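Local coordinates for mandelate racemase/muconate lactonizing enzyme-like protein (Roseovarius sp. TM1035, PDB 3RCY) that probably catalyses a magnesium-dependent reaction on a carboxylate-bearing substrate, as its enolase-superfamily relatives do, at residues A[54-59]-A[94-98]; A[231-235]-A[279-283]; A[306-312]-A[331-337]. One frame throughout, in Å; residues are numbered along the deposited sequence.

Interaction 1. Residues A[54-59]-A[94-98]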
ATOM      1  N   VAL A  54      11.583   1.385  42.654  1.00 11.88           N
ATOM      2  CA  VAL A  54      10.708   0.870  41.587  1.00 11.54           C
ATOM      3  C   VAL A  54      10.573  -0.652  41.691  1.00 12.38           C
ATOM      4  O   VAL A  54       9.454  -1.190  41.659  1.00 12.60           O
ATOM      5  CB  VAL A  54      11.221   1.280  40.175  1.00 11.39           C
ATOM      6  CG1 VAL A  54      10.473   0.517  39.054  1.00 10.77           C
ATOM      7  CG2 VAL A  54      11.091   2.793  39.979  1.00 11.08           C
ATOM      8  N   ILE A  55      11.715  -1.335  41.821  1.00 12.76           N
ATOM      9  CA  ILE A  55      11.753  -2.801  41.920  1.00 13.25           C
ATOM     10  C   ILE A  55      10.962  -3.292  43.138  1.00 13.49           C
ATOM     11  O   ILE A  55      10.119  -4.182  43.016  1.00 13.14           O
ATOM     12  CB  ILE A  55      13.214  -3.322  41.946  1.00 13.32           C
ATOM     13  CG1 ILE A  55      13.880  -3.078  40.585  1.00 14.04           C
ATOM     14  CG2 ILE A  55      13.269  -4.803  42.297  1.00 14.23           C
ATOM     15  CD1 ILE A  55      15.407  -3.136  40.621  1.00 13.17           C
ATOM     16  N   GLU A  56      11.216  -2.685  44.296  1.00 13.78           N
ATOM     17  CA  GLU A  56      10.495  -3.020  45.525  1.00 14.81           C
ATOM     18  C   GLU A  56       8.978  -2.855  45.361  1.00 14.34           C
ATOM     19  O   GLU A  56       8.209  -3.708  45.804  1.00 14.62           O
ATOM     20  CB  GLU A  56      11.020  -2.191  46.719  1.00 16.38           C
ATOM     21  CG  GLU A  56      12.388  -2.649  47.235  1.00 28.91           C
ATOM     22  CD  GLU A  56      13.007  -1.698  48.262  1.00 19.55           C
ATOM     23  OE1 GLU A  56      12.388  -0.652  48.568  1.00 30.43           O
ATOM     24  OE2 GLU A  56      14.118  -1.996  48.765  1.00 30.02           O
ATOM     25  N   ASP A  57       8.561  -1.771  44.703  1.00 13.49           N
ATOM     26  CA  ASP A  57       7.142  -1.523  44.429  1.00 13.68           C
ATOM     27  C   ASP A  57       6.539  -2.624  43.556  1.00 13.26           C
ATOM     28  O   ASP A  57       5.543  -3.244  43.933  1.00 13.18           O
ATOM     29  CB  ASP A  57       6.948  -0.158  43.759  1.00 14.28           C
ATOM     30  CG  ASP A  57       5.483   0.201  43.575  1.00 12.54           C
ATOM     31  OD1 ASP A  57       4.797  -0.458  42.767  1.00 15.00           O
ATOM     32  OD2 ASP A  57       5.013   1.155  44.229  1.00 15.11           O
ATOM     33  N   VAL A  58       7.146  -2.848  42.392  1.00 12.63           N
ATOM     34  CA  VAL A  58       6.696  -3.879  41.452  1.00 12.64           C
ATOM     35  C   VAL A  58       6.561  -5.247  42.135  1.00 12.89           C
ATOM     36  O   VAL A  58       5.531  -5.928  42.006  1.00 12.77           O
ATOM     37  CB  VAL A  58       7.662  -3.972  40.232  1.00 12.64           C
ATOM     38  CG1 VAL A  58       7.354  -5.211  39.380  1.00  9.31           C
ATOM     39  CG2 VAL A  58       7.563  -2.687  39.377  1.00  9.35           C
ATOM     40  N   PHE A  59       7.610  -5.656  42.850  1.00 12.48           N
ATOM     41  CA  PHE A  59       7.571  -6.927  43.562  1.00 13.32           C
ATOM     42  C   PHE A  59       6.460  -6.980  44.612  1.00 13.32           C
ATOM     43  O   PHE A  59       5.666  -7.916  44.614  1.00 13.07           O
ATOM     44  CB  PHE A  59       8.920  -7.267  44.203  1.00 14.01           C
ATOM     45  CG  PHE A  59       8.894  -8.542  45.007  1.00 15.17           C
ATOM     46  CD1 PHE A  59       8.872  -9.781  44.370  1.00 14.97           C
ATOM     47  CD2 PHE A  59       8.874  -8.503  46.402  1.00 15.48           C
ATOM     48  CE1 PHE A  59       8.840 -10.970  45.106  1.00 15.54           C
ATOM     49  CE2 PHE A  59       8.841  -9.689  47.151  1.00 15.81           C
ATOM     50  CZ  PHE A  59       8.827 -10.925  46.489  1.00 15.96           C
ATOM     51  N   ALA A  94      12.207  -3.383  35.818  1.00 12.43           N
ATOM     52  CA  ALA A  94      12.068  -3.949  37.156  1.00 12.66           C
ATOM     53  C   ALA A  94      11.496  -5.365  37.099  1.00 12.69           C
ATOM     54  O   ALA A  94      12.110  -6.311  37.614  1.00 12.95           O
ATOM     55  CB  ALA A  94      11.209  -3.040  38.048  1.00 12.69           C
ATOM     56  N   PHE A  95      10.332  -5.516  36.465  1.00 12.26           N
ATOM     57  CA  PHE A  95       9.719  -6.836  36.322  1.00 12.20           C
ATOM     58  C   PHE A  95      10.653  -7.889  35.714  1.00 12.09           C
ATOM     59  O   PHE A  95      10.690  -9.027  36.193  1.00 12.44           O
ATOM     60  CB  PHE A  95       8.420  -6.795  35.507  1.00 11.63           C
ATOM     61  CG  PHE A  95       7.847  -8.167  35.232  1.00 13.82           C
ATOM     62  CD1 PHE A  95       7.263  -8.911  36.260  1.00 12.13           C
ATOM     63  CD2 PHE A  95       7.933  -8.737  33.961  1.00 11.64           C
ATOM     64  CE1 PHE A  95       6.756 -10.197  36.019  1.00 14.02           C
ATOM     65  CE2 PHE A  95       7.424 -10.020  33.717  1.00 13.25           C
ATOM     66  CZ  PHE A  95       6.835 -10.749  34.754  1.00 11.91           C
ATOM     67  N   SER A  96      11.362  -7.526  34.645  1.00 11.36           N
ATOM     68  CA  SER A  96      12.165  -8.501  33.882  1.00 11.10           C
ATOM     69  C   SER A  96      13.185  -9.247  34.748  1.00 10.91           C
ATOM     70  O   SER A  96      13.312 -10.475  34.662  1.00 10.75           O
ATOM     71  CB  SER A  96      12.888  -7.821  32.717  1.00 11.03           C
ATOM     72  OG  SER A  96      11.984  -7.160  31.849  1.00 11.47           O
ATOM     73  N   GLY A  97      13.916  -8.495  35.570  1.00 10.91           N
ATOM     74  CA  GLY A  97      14.876  -9.076  36.497  1.00 11.16           C
ATOM     75  C   GLY A  97      14.217 -10.020  37.483  1.00 11.06           C
ATOM     76  O   GLY A  97      14.743 -11.092  37.764  1.00 11.10           O
ATOM     77  N   LEU A  98      13.054  -9.618  37.990  1.00 10.69           N
ATOM     78  CA  LEU A  98      12.288 -10.432  38.935  1.00 10.86           C
ATOM     79  C   LEU A  98      11.763 -11.711  38.260  1.00 11.15           C
ATOM     80  O   LEU A  98      11.741 -12.784  38.874  1.00 11.66           O
ATOM     81  CB  LEU A  98      11.138  -9.610  39.522  1.00 10.55           C
ATOM     82  CG  LEU A  98      11.548  -8.334  40.286  1.00  9.68           C
ATOM     83  CD1 LEU A  98      10.367  -7.379  40.477  1.00 10.89           C
ATOM     84  CD2 LEU A  98      12.185  -8.677  41.630  1.00 10.78           C
TER
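The two helices, seen where I55 passes A94, run with their short-segment axes 9.4 Å apart at closest approach and cross at -67°. No hydrogen bond joins them; the contact is apolar. A94 points its methyl into the turn formed by V54, I55 and V58: its CB lies 3.7 Å from I55 CG1, 3.8 Å from V54 CG1 and 3.9 Å from V58 CG2. One turn further on, L98 reaches in among I55, V58 and F59 of helix 48-63. CG anti to its own carbonyl carbon (chi1 -60°) carries the fork toward that helix, where L98 CD1 meets V58 CG1 at 3.9 Å and F59 CB at 4.0 Å, while L98 CD2 lies 4.1 Å from I55 CG2. V58 CG1 also touches F95 at its backbone N and CB; the F95 side chain itself leads away to M74 and V78 of helix 71-80. I55, F59 and L98 continue onto strands 4-12 and 24-31, through I9, V27, L7 and L29, and V54 and V58 pack on V46 of a second subunit. Helices laid on a three-stranded antiparallel sheet in this way are the hallmark of the N-terminal capping domain of the mandelate racemase/muconate lactonizing enzyme family.

Interaction 2. Residues A[231-235]-A[279-283]. With MG (magnesium ion), chain I.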
ATOM      1  N   PRO A 231      29.488  -6.929   6.076  1.00 15.43           N
ATOM      2  CA  PRO A 231      29.157  -7.082   7.501  1.00 14.99           C
ATOM      3  C   PRO A 231      27.883  -7.914   7.689  1.00 14.63           C
ATOM      4  O   PRO A 231      26.945  -7.802   6.894  1.00 14.86           O
ATOM      5  CB  PRO A 231      28.930  -5.643   7.967  1.00 15.13           C
ATOM      6  CG  PRO A 231      28.614  -4.874   6.728  1.00 20.29           C
ATOM      7  CD  PRO A 231      29.375  -5.527   5.625  1.00 15.09           C
ATOM      8  N   LEU A 232      27.865  -8.755   8.714  1.00 14.08           N
ATOM      9  CA  LEU A 232      26.721  -9.634   8.966  1.00 13.23           C
ATOM     10  C   LEU A 232      25.482  -8.843   9.399  1.00 12.53           C
ATOM     11  O   LEU A 232      24.364  -9.190   9.030  1.00 12.21           O
ATOM     12  CB  LEU A 232      27.081 -10.726   9.983  1.00 12.51           C
ATOM     13  CG  LEU A 232      26.027 -11.806  10.290  1.00  9.80           C
ATOM     14  CD1 LEU A 232      26.685 -13.081  10.726  1.00 12.55           C
ATOM     15  CD2 LEU A 232      25.037 -11.342  11.374  1.00 12.13           C
ATOM     16  N   TRP A 233      25.683  -7.798  10.201  1.00 12.01           N
ATOM     17  CA  TRP A 233      24.582  -6.904  10.552  1.00 11.81           C
ATOM     18  C   TRP A 233      25.027  -5.462  10.768  1.00 11.05           C
ATOM     19  O   TRP A 233      26.209  -5.184  10.951  1.00 10.12           O
ATOM     20  CB  TRP A 233      23.736  -7.421  11.742  1.00 11.97           C
ATOM     21  CG  TRP A 233      24.311  -7.263  13.151  1.00 12.91           C
ATOM     22  CD1 TRP A 233      24.829  -6.125  13.726  1.00 12.45           C
ATOM     23  CD2 TRP A 233      24.348  -8.274  14.171  1.00 12.79           C
ATOM     24  NE1 TRP A 233      25.211  -6.383  15.030  1.00 13.03           N
ATOM     25  CE2 TRP A 233      24.923  -7.691  15.325  1.00 12.52           C
ATOM     26  CE3 TRP A 233      23.958  -9.620  14.218  1.00 12.94           C
ATOM     27  CZ2 TRP A 233      25.124  -8.412  16.510  1.00 12.91           C
ATOM     28  CZ3 TRP A 233      24.160 -10.339  15.401  1.00 13.13           C
ATOM     29  CH2 TRP A 233      24.735  -9.727  16.528  1.00 12.52           C
ATOM     30  N   TYR A 234      24.033  -4.580  10.734  1.00 11.08           N
ATOM     31  CA  TYR A 234      24.160  -3.156  10.950  1.00 11.42           C
ATOM     32  C   TYR A 234      23.221  -2.901  12.120  1.00 11.75           C
ATOM     33  O   TYR A 234      21.993  -2.969  11.973  1.00 11.81           O
ATOM     34  CB  TYR A 234      23.690  -2.425   9.682  1.00 11.54           C
ATOM     35  CG  TYR A 234      23.885  -0.925   9.600  1.00 11.90           C
ATOM     36  CD1 TYR A 234      24.713  -0.228  10.499  1.00 12.20           C
ATOM     37  CD2 TYR A 234      23.266  -0.199   8.578  1.00 12.08           C
ATOM     38  CE1 TYR A 234      24.892   1.140  10.386  1.00 11.95           C
ATOM     39  CE2 TYR A 234      23.430   1.168   8.459  1.00 11.87           C
ATOM     40  CZ  TYR A 234      24.251   1.834   9.358  1.00 12.34           C
ATOM     41  OH  TYR A 234      24.422   3.189   9.220  1.00 12.09           O
ATOM     42  N   GLU A 235      23.802  -2.644  13.289  1.00 11.79           N
ATOM     43  CA  GLU A 235      23.040  -2.571  14.533  1.00 12.27           C
ATOM     44  C   GLU A 235      22.520  -1.165  14.816  1.00 12.63           C
ATOM     45  O   GLU A 235      23.220  -0.186  14.582  1.00 13.60           O
ATOM     46  CB  GLU A 235      23.919  -3.043  15.693  1.00 12.73           C
ATOM     47  CG  GLU A 235      23.206  -3.166  17.032  1.00 16.45           C
ATOM     48  CD  GLU A 235      23.968  -4.057  18.008  1.00 13.49           C
ATOM     49  OE1 GLU A 235      24.772  -4.899  17.552  1.00 16.85           O
ATOM     50  OE2 GLU A 235      23.746  -3.921  19.229  1.00 17.07           O
ATOM     51  N   ALA A 279      15.891  -7.444  10.765  1.00 12.16           N
ATOM     52  CA  ALA A 279      15.910  -8.875  10.481  1.00 11.78           C
ATOM     53  C   ALA A 279      16.411  -9.667  11.688  1.00 11.80           C
ATOM     54  O   ALA A 279      16.203 -10.874  11.782  1.00 12.00           O
ATOM     55  CB  ALA A 279      16.809  -9.141   9.280  1.00 11.51           C
ATOM     56  N   ILE A 280      17.084  -8.973  12.602  1.00 11.74           N
ATOM     57  CA  ILE A 280      17.707  -9.599  13.772  1.00 11.62           C
ATOM     58  C   ILE A 280      17.303  -8.837  15.036  1.00 11.87           C
ATOM     59  O   ILE A 280      17.507  -7.627  15.122  1.00 12.27           O
ATOM     60  CB  ILE A 280      19.250  -9.654  13.612  1.00 11.33           C
ATOM     61  CG1 ILE A 280      19.626 -10.573  12.431  1.00  9.72           C
ATOM     62  CG2 ILE A 280      19.936 -10.111  14.920  1.00  9.37           C
ATOM     63  CD1 ILE A 280      20.984 -10.256  11.764  1.00 11.22           C
ATOM     64  N   LEU A 281      16.716  -9.547  16.000  1.00 11.18           N
ATOM     65  CA  LEU A 281      16.199  -8.904  17.208  1.00 11.17           C
ATOM     66  C   LEU A 281      17.135  -9.127  18.385  1.00 11.08           C
ATOM     67  O   LEU A 281      17.530 -10.257  18.656  1.00 11.18           O
ATOM     68  CB  LEU A 281      14.782  -9.408  17.546  1.00 10.58           C
ATOM     69  CG  LEU A 281      13.716  -9.272  16.446  1.00 15.29           C
ATOM     70  CD1 LEU A 281      12.349  -9.773  16.926  1.00 10.04           C
ATOM     71  CD2 LEU A 281      13.609  -7.838  15.885  1.00 10.09           C
ATOM     72  N   GLN A 282      17.462  -8.043  19.086  1.00 11.09           N
ATOM     73  CA  GLN A 282      18.464  -8.073  20.149  1.00 11.62           C
ATOM     74  C   GLN A 282      17.906  -7.580  21.487  1.00 12.36           C
ATOM     75  O   GLN A 282      18.407  -6.596  22.049  1.00 12.40           O
ATOM     76  CB  GLN A 282      19.676  -7.226  19.742  1.00 11.94           C
ATOM     77  CG  GLN A 282      20.269  -7.592  18.378  1.00 10.66           C
ATOM     78  CD  GLN A 282      21.261  -6.562  17.895  1.00 12.62           C
ATOM     79  OE1 GLN A 282      20.937  -5.374  17.769  1.00 10.92           O
ATOM     80  NE2 GLN A 282      22.481  -7.008  17.613  1.00 11.14           N
ATOM     81  N   PRO A 283      16.869  -8.259  22.015  1.00 12.39           N
ATOM     82  CA  PRO A 283      16.339  -7.753  23.273  1.00 12.09           C
ATOM     83  C   PRO A 283      17.342  -7.962  24.396  1.00 12.20           C
ATOM     84  O   PRO A 283      18.136  -8.917  24.368  1.00 11.44           O
ATOM     85  CB  PRO A 283      15.121  -8.632  23.522  1.00 12.33           C
ATOM     86  CG  PRO A 283      15.504  -9.971  22.894  1.00 10.11           C
ATOM     87  CD  PRO A 283      16.297  -9.573  21.653  1.00 12.61           C
TER
HETATM   88 MG    MG I 500      24.379  -2.493  20.791  1.00 19.29          MG
HETATM   89  O   HOH W   1      26.260  -2.096  19.658  1.00 17.31           O
HETATM   90  O   HOH W   2      25.539  -4.035  22.122  1.00 14.52           O
HETATM   91  O   HOH W   3      24.788  -0.899  22.399  1.00 25.56           O
HETATM   92  O   HOH W   4      23.711  -0.480  19.846  1.00 15.77           O
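The indole of W233 takes the amide nitrogen of Q282 over one face: NE2 of Q282 hangs 3.1 Å above the ring plane, toward the rim, with W233 CZ2 its nearest ring atom at 3.2 Å. The amide stands almost upright on the indole, the two planes being 85° apart. I280 meets the same ring system obliquely, its CD1 3.9 Å from W233 CE3, and Y129 makes an edge-to-face contact with the indole. W233 holds CG between its backbone N and carbonyl carbon (chi1 77°), which brings the ring under Q282 NE2. A third flat group, the carboxylate of E235, then completes the arrangement. Q282 NE2 donates to E235 OE1 at 3.1 Å with an N-H...O angle of 154°, coming down from above the carboxylate plane. W233 NE1 adds a weak hydrogen bond to E235 OE1 at 3.0 Å, and K166 forms a salt bridge to that same oxygen. The other oxygen, E235 OE2, binds the magnesium ion at 2.2 Å; four waters and E261 also bind the metal. With an alanine in place of Q282, the NE2 donor to OE1 and the group over the indole are gone, and the carboxylate is likely to be somewhat less restrained, though the magnesium ion and K166 would still hold it. Since strand 257-259 lies between strands 233-235 and 280-281, these side chains meet past A258 rather than through paired backbones, inside the barrel. The chemistry divides the carboxylate between two tasks: the donors on OE1, with the metal on OE2, probably restrain its rotation, consistent with W233, Q282 and K166 acting as a second shell that orients the ligand E235.

Interaction 3. Residues A[306-312]-A[331-337]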
ATOM      1  N   ALA A 306      13.103 -14.588  10.715  1.00 11.80           N
ATOM      2  CA  ALA A 306      14.012 -13.661  11.383  1.00 11.41           C
ATOM      3  C   ALA A 306      14.616 -14.375  12.590  1.00 11.26           C
ATOM      4  O   ALA A 306      14.106 -15.415  13.011  1.00 11.28           O
ATOM      5  CB  ALA A 306      13.252 -12.412  11.816  1.00 11.00           C
ATOM      6  N   GLN A 307      15.696 -13.824  13.143  1.00 11.49           N
ATOM      7  CA  GLN A 307      16.431 -14.486  14.221  1.00 11.56           C
ATOM      8  C   GLN A 307      16.663 -13.620  15.452  1.00 12.00           C
ATOM      9  O   GLN A 307      16.579 -12.393  15.389  1.00 12.26           O
ATOM     10  CB  GLN A 307      17.771 -15.013  13.704  1.00 12.10           C
ATOM     11  CG  GLN A 307      17.619 -16.121  12.667  1.00 14.36           C
ATOM     12  CD  GLN A 307      18.874 -16.920  12.477  1.00 12.45           C
ATOM     13  OE1 GLN A 307      19.944 -16.377  12.186  1.00 14.63           O
ATOM     14  NE2 GLN A 307      18.751 -18.231  12.619  1.00 14.92           N
ATOM     15  N   MET A 308      16.959 -14.283  16.567  1.00 11.70           N
ATOM     16  CA  MET A 308      17.260 -13.614  17.823  1.00 11.76           C
ATOM     17  C   MET A 308      18.776 -13.573  18.069  1.00 11.69           C
ATOM     18  O   MET A 308      19.506 -14.529  17.759  1.00 11.89           O
ATOM     19  CB  MET A 308      16.562 -14.323  18.992  1.00 11.94           C
ATOM     20  CG  MET A 308      15.053 -14.538  18.810  1.00 12.93           C
ATOM     21  SD  MET A 308      14.087 -13.025  18.612  1.00 13.25           S
ATOM     22  CE  MET A 308      14.284 -12.242  20.212  1.00 12.59           C
ATOM     23  N   ALA A 309      19.239 -12.457  18.614  1.00 10.87           N
ATOM     24  CA  ALA A 309      20.612 -12.350  19.094  1.00 10.60           C
ATOM     25  C   ALA A 309      20.590 -11.579  20.415  1.00 11.06           C
ATOM     26  O   ALA A 309      20.754 -10.362  20.416  1.00 10.92           O
ATOM     27  CB  ALA A 309      21.501 -11.660  18.048  1.00 10.02           C
ATOM     28  N   PRO A 310      20.353 -12.288  21.544  1.00 12.59           N
ATOM     29  CA  PRO A 310      20.167 -11.666  22.862  1.00 13.30           C
ATOM     30  C   PRO A 310      21.291 -10.691  23.225  1.00 13.50           C
ATOM     31  O   PRO A 310      22.473 -11.028  23.123  1.00 13.57           O
ATOM     32  CB  PRO A 310      20.158 -12.863  23.819  1.00 13.74           C
ATOM     33  CG  PRO A 310      19.678 -14.006  22.977  1.00 16.42           C
ATOM     34  CD  PRO A 310      20.281 -13.762  21.622  1.00 13.13           C
ATOM     35  N   HIS A 311      20.901  -9.485  23.619  1.00 13.04           N
ATOM     36  CA  HIS A 311      21.830  -8.424  23.989  1.00 13.05           C
ATOM     37  C   HIS A 311      22.517  -8.718  25.313  1.00 13.14           C
ATOM     38  O   HIS A 311      21.893  -9.245  26.235  1.00 13.33           O
ATOM     39  CB  HIS A 311      21.065  -7.097  24.128  1.00 13.42           C
ATOM     40  CG  HIS A 311      21.927  -5.935  24.519  1.00 14.20           C
ATOM     41  ND1 HIS A 311      22.033  -5.485  25.818  1.00 14.32           N
ATOM     42  CD2 HIS A 311      22.736  -5.137  23.779  1.00 14.34           C
ATOM     43  CE1 HIS A 311      22.850  -4.446  25.860  1.00 14.79           C
ATOM     44  NE2 HIS A 311      23.290  -4.216  24.635  1.00 14.53           N
ATOM     45  N   LEU A 312      23.798  -8.365  25.404  1.00 12.86           N
ATOM     46  CA  LEU A 312      24.479  -8.327  26.695  1.00 12.82           C
ATOM     47  C   LEU A 312      25.438  -7.152  26.800  1.00 13.34           C
ATOM     48  O   LEU A 312      26.500  -7.144  26.178  1.00 13.22           O
ATOM     49  CB  LEU A 312      25.225  -9.642  27.007  1.00 12.51           C
ATOM     50  CG  LEU A 312      25.823  -9.637  28.431  1.00 14.82           C
ATOM     51  CD1 LEU A 312      24.754  -9.902  29.504  1.00 12.80           C
ATOM     52  CD2 LEU A 312      26.978 -10.607  28.585  1.00 12.98           C
ATOM     53  N   ASN A 331      15.374 -20.417  16.146  1.00 11.95           N
ATOM     54  CA  ASN A 331      15.855 -19.252  15.393  1.00 11.49           C
ATOM     55  C   ASN A 331      16.881 -18.387  16.144  1.00 11.51           C
ATOM     56  O   ASN A 331      16.788 -17.156  16.161  1.00 11.99           O
ATOM     57  CB  ASN A 331      14.671 -18.411  14.857  1.00 10.33           C
ATOM     58  CG  ASN A 331      13.732 -17.920  15.968  1.00 12.71           C
ATOM     59  OD1 ASN A 331      13.565 -18.568  16.992  1.00  9.79           O
ATOM     60  ND2 ASN A 331      13.096 -16.783  15.741  1.00  9.37           N
ATOM     61  N   ILE A 332      17.850 -19.038  16.774  1.00 11.61           N
ATOM     62  CA  ILE A 332      18.970 -18.336  17.420  1.00 11.86           C
ATOM     63  C   ILE A 332      20.031 -18.014  16.379  1.00 12.53           C
ATOM     64  O   ILE A 332      20.392 -18.876  15.572  1.00 13.03           O
ATOM     65  CB  ILE A 332      19.612 -19.175  18.580  1.00 12.13           C
ATOM     66  CG1 ILE A 332      20.720 -18.386  19.301  1.00 14.71           C
ATOM     67  CG2 ILE A 332      20.204 -20.490  18.059  1.00 15.26           C
ATOM     68  CD1 ILE A 332      20.253 -17.094  19.968  1.00 11.98           C
ATOM     69  N   LEU A 333      20.536 -16.781  16.394  1.00 12.44           N
ATOM     70  CA  LEU A 333      21.702 -16.426  15.582  1.00 12.70           C
ATOM     71  C   LEU A 333      22.981 -16.571  16.414  1.00 13.22           C
ATOM     72  O   LEU A 333      23.820 -17.416  16.122  1.00 13.65           O
ATOM     73  CB  LEU A 333      21.577 -15.002  15.013  1.00 12.27           C
ATOM     74  CG  LEU A 333      22.764 -14.402  14.237  1.00 17.99           C
ATOM     75  CD1 LEU A 333      23.280 -15.311  13.087  1.00 12.02           C
ATOM     76  CD2 LEU A 333      22.357 -13.050  13.703  1.00 11.91           C
ATOM     77  N   MET A 334      23.120 -15.746  17.451  1.00 13.02           N
ATOM     78  CA  MET A 334      24.286 -15.795  18.334  1.00 13.55           C
ATOM     79  C   MET A 334      24.014 -15.050  19.647  1.00 13.19           C
ATOM     80  O   MET A 334      23.061 -14.269  19.727  1.00 13.13           O
ATOM     81  CB  MET A 334      25.530 -15.228  17.626  1.00 14.16           C
ATOM     82  CG  MET A 334      25.377 -13.789  17.109  1.00 16.38           C
ATOM     83  SD  MET A 334      26.826 -13.201  16.198  1.00 15.47           S
ATOM     84  CE  MET A 334      26.637 -14.016  14.610  1.00 16.52           C
ATOM     85  N   CYS A 335      24.837 -15.308  20.667  1.00 12.93           N
ATOM     86  CA  CYS A 335      24.709 -14.642  21.969  1.00 13.31           C
ATOM     87  C   CYS A 335      25.889 -13.734  22.249  1.00 13.61           C
ATOM     88  O   CYS A 335      27.034 -14.191  22.306  1.00 14.00           O
ATOM     89  CB  CYS A 335      24.589 -15.664  23.106  1.00 13.35           C
ATOM     90  SG  CYS A 335      22.936 -16.306  23.325  1.00 18.77           S
ATOM     91  N   GLU A 336      25.607 -12.448  22.435  1.00 13.76           N
ATOM     92  CA  GLU A 336      26.609 -11.481  22.894  1.00 13.86           C
ATOM     93  C   GLU A 336      27.179 -11.947  24.232  1.00 13.47           C
ATOM     94  O   GLU A 336      26.436 -12.401  25.091  1.00 12.79           O
ATOM     95  CB  GLU A 336      25.955 -10.100  23.044  1.00 14.50           C
ATOM     96  CG  GLU A 336      26.920  -8.931  23.193  1.00 17.29           C
ATOM     97  CD  GLU A 336      26.256  -7.576  22.916  1.00 15.70           C
ATOM     98  OE1 GLU A 336      25.007  -7.492  22.929  1.00 17.21           O
ATOM     99  OE2 GLU A 336      26.991  -6.587  22.681  1.00 18.36           O
ATOM    100  N   SER A 337      28.496 -11.829  24.394  1.00 14.20           N
ATOM    101  CA  SER A 337      29.183 -12.279  25.599  1.00 14.69           C
ATOM    102  C   SER A 337      30.303 -11.316  25.996  1.00 14.74           C
ATOM    103  O   SER A 337      30.880 -10.618  25.152  1.00 14.52           O
ATOM    104  CB  SER A 337      29.742 -13.697  25.402  1.00 14.94           C
ATOM    105  OG  SER A 337      28.736 -14.586  24.923  1.00 19.55           O
TER
HETATM  106  O   HOH W   5      20.505 -20.712  13.538  1.00 30.38           O
HETATM  107  O   HOH W   6      23.746 -12.778  24.921  1.00 10.83           O
HETATM  108  O   HOH W   7      28.734  -6.601  24.684  1.00 15.94           O
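M308 and I332 are joined by a single parallel bridge: M308 N donates to N331 O at 2.9 Å, and M308 O accepts from L333 N at 2.8 Å, both bonds nearly linear. Upstream, N331 has CG lodged between its backbone N and carbonyl carbon; this torsion (chi1 58°) turns the amide toward A306, whose O takes ND2 at 3.2 Å in the amide plane. The same nitrogen also bonds to A298 O on helix 290-302. Beyond the bridge the two segments separate a little. A309 CA makes a C-H...O contact of 3.2 Å with M334 O, and the ring of P310 lies against I332, CD to CD1 3.7 Å. At the far end E336 takes over from the backbone pairing: its OE1 accepts from L312 N at 2.9 Å in a nearly straight bond, met from above the carboxylate plane. H311 runs alongside E336, pointing the same way, with H311 CD2 3.4 Å from E336 OE1 and the ring and carboxylate planes 87° apart. Three waters bridge the two segments: one links P310 O with E336 O, another L312 O with E336 OE2, and a third Q307 NE2 with I332 O. In the next shell, K166 forms a salt bridge to E336 OE2, N322 of helix 316-327 bonds to H311 O, and H311 packs on E261. That helix connects the two strands in a beta-alpha-beta unit of the barrel. With OE1 bonded to the L312 amide and OE2 to K166 and a water, the E336 carboxylate is probably held in orientation next to H311, a placement consistent with the histidine and glutamate that follow the last barrel strands in mandelate racemase.

In the fold
Interactions 2 and 3 adjoin in the barrel, their centres about 9 Å apart, with strands 280-281 and 307-308 neighbours in one sheet; L281 O lies 2.8 Å from A309 N, a probable hydrogen bond. K166 also ties them at what is probably the active site, reaching E235 of interaction 2 and E336 of interaction 3. E235 binds the magnesium ion directly, whereas the H311 side chain comes within about 4 Å of it. Bound ribose lies elsewhere, about 13 Å from the Q282 side chain. Interaction 1 belongs to the N-terminal domain, its centre about 29 Å from that of interaction 2 and 25 Å from that of interaction 3, and touches neither.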